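Putative regulatory protein SCO4313 (Streptomyces coelicolor, PDB 2OI8) probably acts as a TetR-family transcriptional regulator that binds DNA at regulatory sequences through an N-terminal helix-turn-helix domain. Local coordinates at residues D23-Q28 against S35-N40; E27-A32 against D103-F108. One frame throughout, in Å; residues are numbered along the deposited sequence.

Contact 1. Residues D23-Q28 against S35-N40; sequences DHAWEQ and SALSLN
Leu37 drives one methyl, CD1, into the side of helix 14-32, where it meets Ala25 and Gln28, residues three apart on the same helical face. The CD1 methyl lies 4.0 Å from Ala25 CB and 4.1 Å from Gln28 CB, so a single branch bridges almost a full turn. It arrives there because CG stands anti to the Leu37 backbone N (chi1 165°), which brings the end of the side chain nearer the helix than its first bond would suggest. Beyond this apolar step, Gln28 stretches past CG alongside the loop, and its amide comes up to the backbone of Ser38, with CD 3.9 Å from Ser38 O. With an alanine in place of Gln28, a gap would probably open between helix 14-32 and the backbone of Ser38, which would lose its polar neighbour.

Further out, Ser38 occupies the N-cap of helix 39-45, its OG making a weak hydrogen bond to Ala41 N. Gln28 also packs on Ala41 and Ile42, while Ile64 of helix 60-84 touches Leu37. On the same helix as Gln28, but off the contact, His24 ND1 donates to Glu27 OE1 (2.8 Å), nearly straight at 169° and in the plane of the imidazole. The contact thus illustrates a divided chemistry: a methyl group seats the loop on the helix, and an amide borders the backbone just where the predicted helix-turn-helix begins.

Contact 2. Residues E27-A32 against D103-F108; sequences EQIATA and DPQRYF
Gln105 leans its side-chain amide against helix 14-32, where OE1 comes to 4.1 Å from Ile29 CG2 and 4.2 Å from Ala30 CA. Ile29 and Gln105 pass alongside one another, pointing opposite ways. Bent at chi2 (-52°), the glutamine chain brings OE1 to the helix surface at the step from Ile29 to Ala30. No hydrogen bond crosses between the segments. The backbones come close at Ala30 and Gln105 (CA to CA 6.7 Å), as the small alanine permits, although only 97 Å² is buried in all.

The denser side belongs to Ile29, a buried residue whose other neighbours include Leu37 and Leu67. Toward Ala30 and Thr31 the packing thins: Ala30 and Gln105 are partly exposed, and Thr31 is exposed and turned away from the partner helix. There the polar bonding is internal to helix 14-32, with Glu27 O accepting both Thr31 N (2.8 Å) and Thr31 OG1 (2.6 Å), the hydroxyl approaching from above the carbonyl plane. The other segment likewise secures its own start: Asp103, at the N-cap, accepts from Arg106 N through OD1 at 3.1 Å, and its OD2 faces the guanidinium of Arg106 only as a long ion pair.

Around this light touch the neighbours are helical. Arg106 reaches Ala71 and Ser74 of helix 60-84, Tyr107 and Phe108 pack on Leu191 of helix 170-191, and Phe108 also meets Thr113 of the second subunit. The start of helix 104-111, part of the C-terminal helical domain, thus faces the first helix of the DNA-binding domain.

How the contacts relate
Helix 14-32 serves both contacts, and Glu27 and Gln28 belong to both segments taken from it; the two centres lie 10 Å apart. They meet in two places: Leu37 CD2 packs 4.0 Å from Ile29 CG1, joining the loop of contact 1 to the isoleucine of contact 2, while Trp26 lies against the backbone of Gln105 and Arg106, its CZ3 3.8 Å from Arg106 CA. Contact 1 lies within the N-terminal domain and packs the loop before helix 39-45 on helix 14-32, whereas contact 2 joins that domain to the C-terminal one. As in other TetR-family regulators, such a helix junction could pass movement between the domains, although neither contact includes a bound ligand.

Contact 1. Residues D23-Q28 against S35-N40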
loop_
_atom_site.group_PDB
_atom_site.type_symbol
_atom_site.label_atom_id
_atom_site.label_comp_id
_atom_site.label_asym_id
_atom_site.label_seq_id
_atom_site.Cartn_x
_atom_site.Cartn_y
_atom_site.Cartn_z
ATOM N N ASP A 23 6.038 -21.450 -7.028
ATOM C CA ASP A 23 7.181 -20.765 -7.624
ATOM C C ASP A 23 6.862 -20.115 -8.966
ATOM O O ASP A 23 7.051 -18.912 -9.112
ATOM C CB ASP A 23 8.374 -21.709 -7.801
ATOM C CG ASP A 23 9.321 -21.682 -6.619
ATOM O OD1 ASP A 23 8.977 -21.069 -5.588
ATOM O OD2 ASP A 23 10.412 -22.280 -6.717
ATOM N N HIS A 24 6.369 -20.869 -9.945
ATOM C CA HIS A 24 6.061 -20.235 -11.234
ATOM C C HIS A 24 4.989 -19.176 -11.124
ATOM O O HIS A 24 4.999 -18.210 -11.890
ATOM C CB HIS A 24 5.705 -21.254 -12.314
ATOM C CG HIS A 24 6.819 -22.204 -12.593
ATOM N ND1 HIS A 24 8.041 -21.784 -13.074
ATOM C CD2 HIS A 24 6.928 -23.539 -12.397
ATOM C CE1 HIS A 24 8.846 -22.825 -13.185
ATOM N NE2 HIS A 24 8.195 -23.901 -12.782
ATOM N N ALA A 25 4.086 -19.349 -10.162
ATOM C CA ALA A 25 3.009 -18.389 -9.921
ATOM C C ALA A 25 3.579 -17.029 -9.503
ATOM O O ALA A 25 3.109 -15.999 -9.963
ATOM C CB ALA A 25 2.031 -18.917 -8.883
ATOM N N TRP A 26 4.612 -17.019 -8.666
ATOM C CA TRP A 26 5.266 -15.762 -8.353
ATOM C C TRP A 26 5.832 -15.111 -9.622
ATOM O O TRP A 26 5.618 -13.911 -9.828
ATOM C CB TRP A 26 6.315 -15.922 -7.248
ATOM C CG TRP A 26 5.682 -16.240 -5.913
ATOM C CD1 TRP A 26 5.640 -17.466 -5.281
ATOM C CD2 TRP A 26 4.968 -15.326 -5.053
ATOM N NE1 TRP A 26 4.956 -17.359 -4.079
ATOM C CE2 TRP A 26 4.537 -16.065 -3.918
ATOM C CE3 TRP A 26 4.666 -13.955 -5.125
ATOM C CZ2 TRP A 26 3.817 -15.482 -2.880
ATOM C CZ3 TRP A 26 3.948 -13.384 -4.093
ATOM C CH2 TRP A 26 3.537 -14.144 -2.985
ATOM N N GLU A 27 6.501 -15.893 -10.483
ATOM C CA GLU A 27 7.075 -15.367 -11.741
ATOM C C GLU A 27 6.009 -14.606 -12.532
ATOM O O GLU A 27 6.205 -13.428 -12.880
ATOM C CB GLU A 27 7.688 -16.472 -12.620
ATOM C CG GLU A 27 9.053 -16.972 -12.180
ATOM C CD GLU A 27 9.536 -18.238 -12.950
ATOM O OE1 GLU A 27 8.717 -19.102 -13.389
ATOM O OE2 GLU A 27 10.763 -18.369 -13.105
ATOM N N GLN A 28 4.878 -15.280 -12.789
ATOM C CA GLN A 28 3.731 -14.670 -13.483
ATOM C C GLN A 28 3.191 -13.445 -12.766
ATOM O O GLN A 28 2.755 -12.495 -13.416
ATOM C CB GLN A 28 2.588 -15.667 -13.671
ATOM C CG GLN A 28 2.791 -16.690 -14.763
ATOM C CD GLN A 28 1.507 -17.416 -15.107
ATOM O OE1 GLN A 28 1.500 -18.627 -15.335
ATOM N NE2 GLN A 28 0.406 -16.674 -15.138
ATOM N N SER A 35 -4.021 -11.847 -11.003
ATOM C CA SER A 35 -5.263 -11.616 -11.801
ATOM C C SER A 35 -5.050 -11.973 -13.269
ATOM O O SER A 35 -5.842 -12.723 -13.845
ATOM C CB SER A 35 -5.790 -10.173 -11.667
ATOM O OG SER A 35 -7.111 -10.030 -12.171
ATOM N N ALA A 36 -3.977 -11.441 -13.861
ATOM C CA ALA A 36 -3.467 -11.961 -15.125
ATOM C C ALA A 36 -2.907 -13.353 -14.884
ATOM O O ALA A 36 -2.650 -14.098 -15.829
ATOM C CB ALA A 36 -2.395 -11.047 -15.690
ATOM N N LEU A 37 -2.723 -13.700 -13.613
ATOM C CA LEU A 37 -2.176 -15.004 -13.213
ATOM C C LEU A 37 -3.059 -16.187 -13.640
ATOM O O LEU A 37 -4.236 -16.236 -13.302
ATOM C CB LEU A 37 -1.970 -15.002 -11.696
ATOM C CG LEU A 37 -1.742 -16.297 -10.919
ATOM C CD1 LEU A 37 -0.476 -17.034 -11.382
ATOM C CD2 LEU A 37 -1.670 -15.964 -9.448
ATOM N N SER A 38 -2.488 -17.146 -14.367
ATOM C CA SER A 38 -3.287 -18.234 -14.950
ATOM C C SER A 38 -2.668 -19.635 -14.885
ATOM O O SER A 38 -1.553 -19.856 -15.350
ATOM C CB SER A 38 -3.637 -17.908 -16.405
ATOM O OG SER A 38 -2.537 -18.155 -17.260
ATOM N N LEU A 39 -3.431 -20.580 -14.347
ATOM C CA LEU A 39 -3.025 -21.976 -14.259
ATOM C C LEU A 39 -2.655 -22.597 -15.602
ATOM O O LEU A 39 -1.860 -23.539 -15.653
ATOM C CB LEU A 39 -4.106 -22.809 -13.587
ATOM C CG LEU A 39 -4.261 -22.606 -12.084
ATOM C CD1 LEU A 39 -5.484 -23.337 -11.590
ATOM C CD2 LEU A 39 -3.043 -23.127 -11.368
ATOM N N ASN A 40 -3.215 -22.066 -16.680
ATOM C CA ASN A 40 -2.895 -22.559 -18.013
ATOM C C ASN A 40 -1.507 -22.219 -18.514
ATOM O O ASN A 40 -0.893 -23.026 -19.218
ATOM C CB ASN A 40 -3.907 -22.066 -19.017
ATOM C CG ASN A 40 -5.028 -23.040 -19.225
ATOM O OD1 ASN A 40 -5.939 -22.774 -20.003
ATOM N ND2 ASN A 40 -4.971 -24.185 -18.543
#

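Contact 2. Residues E27-A32 against D103-F108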
loop_
_atom_site.group_PDB
_atom_site.type_symbol
_atom_site.label_atom_id
_atom_site.label_comp_id
_atom_site.label_asym_id
_atom_site.label_seq_id
_atom_site.Cartn_x
_atom_site.Cartn_y
_atom_site.Cartn_z
ATOM N N GLU A 27 6.501 -15.893 -10.483
ATOM C CA GLU A 27 7.075 -15.367 -11.741
ATOM C C GLU A 27 6.009 -14.606 -12.532
ATOM O O GLU A 27 6.205 -13.428 -12.880
ATOM C CB GLU A 27 7.688 -16.472 -12.620
ATOM C CG GLU A 27 9.053 -16.972 -12.180
ATOM C CD GLU A 27 9.536 -18.238 -12.950
ATOM O OE1 GLU A 27 8.717 -19.102 -13.389
ATOM O OE2 GLU A 27 10.763 -18.369 -13.105
ATOM N N GLN A 28 4.878 -15.280 -12.789
ATOM C CA GLN A 28 3.731 -14.670 -13.483
ATOM C C GLN A 28 3.191 -13.445 -12.766
ATOM O O GLN A 28 2.755 -12.495 -13.416
ATOM C CB GLN A 28 2.588 -15.667 -13.671
ATOM C CG GLN A 28 2.791 -16.690 -14.763
ATOM C CD GLN A 28 1.507 -17.416 -15.107
ATOM O OE1 GLN A 28 1.500 -18.627 -15.335
ATOM N NE2 GLN A 28 0.406 -16.674 -15.138
ATOM N N ILE A 29 3.179 -13.482 -11.435
ATOM C CA ILE A 29 2.741 -12.323 -10.647
ATOM C C ILE A 29 3.755 -11.208 -10.883
ATOM O O ILE A 29 3.394 -10.112 -11.313
ATOM C CB ILE A 29 2.616 -12.640 -9.127
ATOM C CG1 ILE A 29 1.492 -13.650 -8.904
ATOM C CG2 ILE A 29 2.385 -11.352 -8.298
ATOM C CD1 ILE A 29 1.165 -13.820 -7.420
ATOM N N ALA A 30 5.029 -11.524 -10.635
ATOM C CA ALA A 30 6.120 -10.581 -10.842
ATOM C C ALA A 30 6.005 -9.905 -12.202
ATOM O O ALA A 30 5.888 -8.679 -12.278
ATOM C CB ALA A 30 7.471 -11.272 -10.688
ATOM N N THR A 31 5.986 -10.701 -13.263
ATOM C CA THR A 31 6.032 -10.152 -14.612
ATOM C C THR A 31 4.695 -9.605 -15.107
ATOM O O THR A 31 4.658 -8.536 -15.684
ATOM C CB THR A 31 6.698 -11.129 -15.650
ATOM O OG1 THR A 31 6.437 -12.491 -15.292
ATOM C CG2 THR A 31 8.219 -10.920 -15.701
ATOM N N ALA A 32 3.595 -10.301 -14.845
ATOM C CA ALA A 32 2.300 -9.906 -15.438
ATOM C C ALA A 32 1.197 -9.497 -14.455
ATOM O O ALA A 32 0.103 -9.094 -14.875
ATOM C CB ALA A 32 1.793 -10.999 -16.379
ATOM N N ASP A 103 11.243 -9.215 -0.050
ATOM C CA ASP A 103 10.363 -9.709 -1.125
ATOM C C ASP A 103 9.163 -8.785 -1.318
ATOM O O ASP A 103 8.065 -9.070 -0.822
ATOM C CB ASP A 103 9.895 -11.132 -0.818
ATOM C CG ASP A 103 9.188 -11.785 -1.987
ATOM O OD1 ASP A 103 8.751 -11.101 -2.932
ATOM O OD2 ASP A 103 9.047 -13.011 -1.970
ATOM N N PRO A 104 9.358 -7.677 -2.055
ATOM C CA PRO A 104 8.277 -6.713 -2.241
ATOM C C PRO A 104 7.004 -7.312 -2.843
ATOM O O PRO A 104 5.875 -6.876 -2.480
ATOM C CB PRO A 104 8.882 -5.688 -3.212
ATOM C CG PRO A 104 10.375 -5.753 -2.945
ATOM C CD PRO A 104 10.578 -7.258 -2.770
ATOM N N GLN A 105 7.163 -8.292 -3.736
ATOM C CA GLN A 105 6.018 -8.892 -4.404
ATOM C C GLN A 105 5.165 -9.603 -3.388
ATOM O O GLN A 105 3.933 -9.510 -3.434
ATOM C CB GLN A 105 6.433 -9.863 -5.510
ATOM C CG GLN A 105 7.044 -9.202 -6.702
ATOM C CD GLN A 105 6.179 -8.080 -7.251
ATOM O OE1 GLN A 105 4.979 -8.256 -7.553
ATOM N NE2 GLN A 105 6.783 -6.906 -7.384
ATOM N N ARG A 106 5.821 -10.288 -2.451
ATOM C CA ARG A 106 5.100 -10.944 -1.381
ATOM C C ARG A 106 4.387 -9.917 -0.479
ATOM O O ARG A 106 3.236 -10.124 -0.093
ATOM C CB ARG A 106 6.058 -11.805 -0.588
ATOM C CG ARG A 106 5.434 -12.679 0.473
ATOM C CD ARG A 106 6.532 -13.435 1.216
ATOM N NE ARG A 106 7.586 -12.528 1.683
ATOM C CZ ARG A 106 8.746 -12.929 2.196
ATOM N NH1 ARG A 106 9.004 -14.224 2.315
ATOM N NH2 ARG A 106 9.647 -12.040 2.602
ATOM N N TYR A 107 5.052 -8.803 -0.171
ATOM C CA TYR A 107 4.469 -7.754 0.653
ATOM C C TYR A 107 3.165 -7.260 0.019
ATOM O O TYR A 107 2.131 -7.125 0.698
ATOM C CB TYR A 107 5.479 -6.591 0.828
ATOM C CG TYR A 107 4.951 -5.399 1.633
ATOM C CD1 TYR A 107 4.302 -4.344 0.989
ATOM C CD2 TYR A 107 5.116 -5.326 3.040
ATOM C CE1 TYR A 107 3.798 -3.229 1.712
ATOM C CE2 TYR A 107 4.623 -4.205 3.786
ATOM C CZ TYR A 107 3.962 -3.179 3.107
ATOM O OH TYR A 107 3.462 -2.074 3.783
ATOM N N PHE A 108 3.213 -7.023 -1.287
ATOM C CA PHE A 108 2.095 -6.406 -1.977
ATOM C C PHE A 108 0.932 -7.331 -2.245
ATOM O O PHE A 108 -0.187 -6.871 -2.415
ATOM C CB PHE A 108 2.550 -5.766 -3.273
ATOM C CG PHE A 108 3.263 -4.447 -3.076
ATOM C CD1 PHE A 108 2.665 -3.422 -2.329
ATOM C CD2 PHE A 108 4.515 -4.214 -3.671
ATOM C CE1 PHE A 108 3.328 -2.163 -2.158
ATOM C CE2 PHE A 108 5.170 -2.979 -3.526
ATOM C CZ PHE A 108 4.584 -1.952 -2.767
#